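PDB 1OLT: oxygen-independent coproporphyrinogen III oxidase from Escherichia coli, which catalyses the anaerobic oxidative decarboxylation of two propionate groups of coproporphyrinogen III to give protoporphyrinogen IX in haem biosynthesis, using S-adenosylmethionine and a [4Fe-4S] cluster. Local coordinates for residues R51-Y56 and P98-R103. Sequence-based numbering, arbitrary orientation. Where two conformers were deposited one is given.
Sequences RPLSLY and PLFAGR. With SAM (S-adenosylmethionine), chain D.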
# COMPACT_ATOMS: atom_id res chain seq x y z
N ARG A 51 6.65 20.39 7.20
CA ARG A 51 6.08 19.09 7.27
C ARG A 51 7.18 18.00 7.13
O ARG A 51 8.14 18.14 6.36
CB ARG A 51 5.06 18.95 6.18
CG ARG A 51 4.07 17.85 6.39
CD ARG A 51 2.83 17.96 5.47
NE ARG A 51 1.86 18.86 6.06
CZ ARG A 51 0.56 18.87 5.75
NH1 ARG A 51 0.05 18.07 4.81
NH2 ARG A 51 -0.25 19.71 6.38
N PRO A 52 7.10 17.00 7.96
CA PRO A 52 7.99 15.86 7.80
C PRO A 52 7.90 15.30 6.34
O PRO A 52 6.87 15.40 5.67
CB PRO A 52 7.44 14.85 8.80
CG PRO A 52 6.60 15.60 9.80
CD PRO A 52 6.18 16.88 9.13
N LEU A 53 8.98 14.70 5.87
CA LEU A 53 9.07 14.15 4.55
C LEU A 53 9.17 12.64 4.65
O LEU A 53 9.96 12.11 5.41
CB LEU A 53 10.30 14.75 3.81
CG LEU A 53 10.46 14.47 2.31
CD1 LEU A 53 9.30 14.89 1.49
CD2 LEU A 53 11.77 15.14 1.73
N SER A 54 8.37 11.98 3.85
CA SER A 54 8.43 10.56 3.57
C SER A 54 8.90 10.34 2.12
O SER A 54 8.54 11.09 1.25
CB SER A 54 7.00 9.98 3.77
OG SER A 54 7.02 8.58 3.44
N LEU A 55 9.71 9.33 1.90
CA LEU A 55 10.26 9.04 0.60
C LEU A 55 9.79 7.67 0.15
O LEU A 55 9.80 6.75 0.91
CB LEU A 55 11.80 9.06 0.65
CG LEU A 55 12.43 10.35 1.09
CD1 LEU A 55 13.92 10.18 1.07
CD2 LEU A 55 12.02 11.46 0.26
N TYR A 56 9.39 7.57 -1.10
CA TYR A 56 9.07 6.29 -1.75
C TYR A 56 9.98 6.15 -2.99
O TYR A 56 10.08 7.08 -3.76
CB TYR A 56 7.59 6.22 -2.19
CG TYR A 56 7.33 4.97 -2.94
CD1 TYR A 56 7.18 3.77 -2.28
CD2 TYR A 56 7.32 4.95 -4.34
CE1 TYR A 56 7.03 2.55 -3.03
CE2 TYR A 56 7.12 3.76 -5.07
CZ TYR A 56 6.99 2.58 -4.41
OH TYR A 56 6.88 1.40 -5.10
N PRO A 98 17.35 19.06 -3.74
CA PRO A 98 17.53 20.43 -3.25
C PRO A 98 16.23 21.17 -2.94
O PRO A 98 16.24 22.07 -2.13
CB PRO A 98 18.31 21.15 -4.38
CG PRO A 98 18.98 20.02 -5.16
CD PRO A 98 18.01 18.84 -5.05
N LEU A 99 15.12 20.77 -3.56
CA LEU A 99 13.81 21.36 -3.26
C LEU A 99 13.38 21.07 -1.80
O LEU A 99 12.55 21.77 -1.24
CB LEU A 99 12.74 20.84 -4.22
CG LEU A 99 12.97 21.08 -5.71
CD1 LEU A 99 11.89 20.43 -6.45
CD2 LEU A 99 13.04 22.55 -6.05
N PHE A 100 13.98 20.04 -1.20
CA PHE A 100 13.62 19.58 0.13
C PHE A 100 14.74 19.72 1.15
O PHE A 100 14.71 19.03 2.18
CB PHE A 100 13.20 18.07 0.02
CG PHE A 100 12.05 17.85 -0.93
CD1 PHE A 100 10.70 18.02 -0.51
CD2 PHE A 100 12.29 17.53 -2.25
CE1 PHE A 100 9.64 17.82 -1.41
CE2 PHE A 100 11.25 17.36 -3.15
CZ PHE A 100 9.92 17.50 -2.74
N ALA A 101 15.72 20.60 0.88
CA ALA A 101 16.90 20.78 1.74
C ALA A 101 16.60 21.08 3.21
O ALA A 101 17.36 20.67 4.11
CB ALA A 101 17.82 21.95 1.19
N GLY A 102 15.54 21.84 3.48
CA GLY A 102 15.14 22.07 4.88
C GLY A 102 14.34 20.95 5.60
O GLY A 102 13.96 21.09 6.73
N ARG A 103 14.06 19.84 4.91
CA ARG A 103 13.16 18.84 5.45
C ARG A 103 13.91 17.81 6.24
O ARG A 103 15.14 17.68 6.11
CB ARG A 103 12.38 18.16 4.33
CG ARG A 103 11.62 19.12 3.43
CD ARG A 103 10.38 19.74 4.02
NE ARG A 103 9.53 20.18 2.91
CZ ARG A 103 8.33 19.71 2.62
NH1 ARG A 103 7.74 18.79 3.40
NH2 ARG A 103 7.68 20.19 1.56
N SAM D . -1.21 -2.43 -5.40
CA SAM D . -1.41 -3.83 -4.97
C SAM D . -2.82 -4.35 -5.34
O SAM D . -3.02 -5.35 -6.06
OXT SAM D . -3.87 -3.79 -4.97
CB SAM D . -1.14 -3.97 -3.44
CG SAM D . 0.34 -3.74 -3.00
SD SAM D . 0.64 -2.17 -2.12
CE SAM D . 0.59 -2.70 -0.37
C5' SAM D . 2.41 -1.70 -2.24
C4' SAM D . 2.82 -1.43 -3.68
O4' SAM D . 2.12 -0.27 -4.09
C3' SAM D . 4.31 -1.10 -3.87
O3' SAM D . 5.11 -2.26 -3.83
C2' SAM D . 4.23 -0.35 -5.17
O2' SAM D . 4.03 -1.25 -6.23
C1' SAM D . 2.96 0.49 -4.99
N9 SAM D . 3.23 1.78 -4.37
C8 SAM D . 3.35 2.06 -3.06
N7 SAM D . 3.63 3.41 -2.92
C5 SAM D . 3.68 3.95 -4.11
C6 SAM D . 3.93 5.23 -4.54
N6 SAM D . 4.14 6.24 -3.73
N1 SAM D . 3.93 5.43 -5.87
C2 SAM D . 3.69 4.44 -6.75
N3 SAM D . 3.48 3.18 -6.34
C4 SAM D . 3.46 2.95 -5.04
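Residues 51-56, which lead into strand 53-62, meet a type I turn running from Phe100 to Arg103, the backbones coming nearest at Leu53 and Arg103, whose CA atoms lie 6.3 Å apart; the turn is closed by the bond from Arg103 N to Phe100 O. Leu53 pushes its isobutyl end into the angle between Phe100 and Arg103. Its CD2 lies 3.7 Å from Phe100 CB and also approaches the ring obliquely, while CD1 comes near the ring atoms CD1 and CE1. The same CD2 methyl packs 4.0 Å from Arg103 CB. The Arg103 chain turns once, at chi2 (-73°), and then runs out toward the residues preceding Leu53, bringing NH1 to 3.1 Å from Arg51 O. This hydrogen bond is bent, 147° at the hydrogen, with the donor standing above the carbonyl plane. Phe100 CD1 lies over one guanidinium face, offset toward its rim, and NH1 also forms a salt bridge with Asp320, so the buried charge is probably balanced there. With CG turned opposite the backbone N (chi1 175°), Tyr56 carries its ring away from the Phe100-Arg103 turn and lays one face against the adenine of S-adenosylmethionine, SAM C5 sitting 3.5 Å above the ring plane, over its centre. Tyr56 OH is hydrogen-bonded to His58. Replacing Tyr56 with an alanine would probably leave this adenine face without its aromatic cover and His58 without its hydroxyl partner. Within the radical SAM core, strand 53-62 runs parallel to both 105-112 and 320-324, and the turn lies in the returning half of the beta-alpha-beta crossover through helix 80-96 to 105-112. Phe100 reaches Leu322 of strand 320-324 and Val45 of helix 38-45, while Leu53 is hydrogen-bonded through its backbone to His104, just ahead of strand 105-112, and to Ser106 within it.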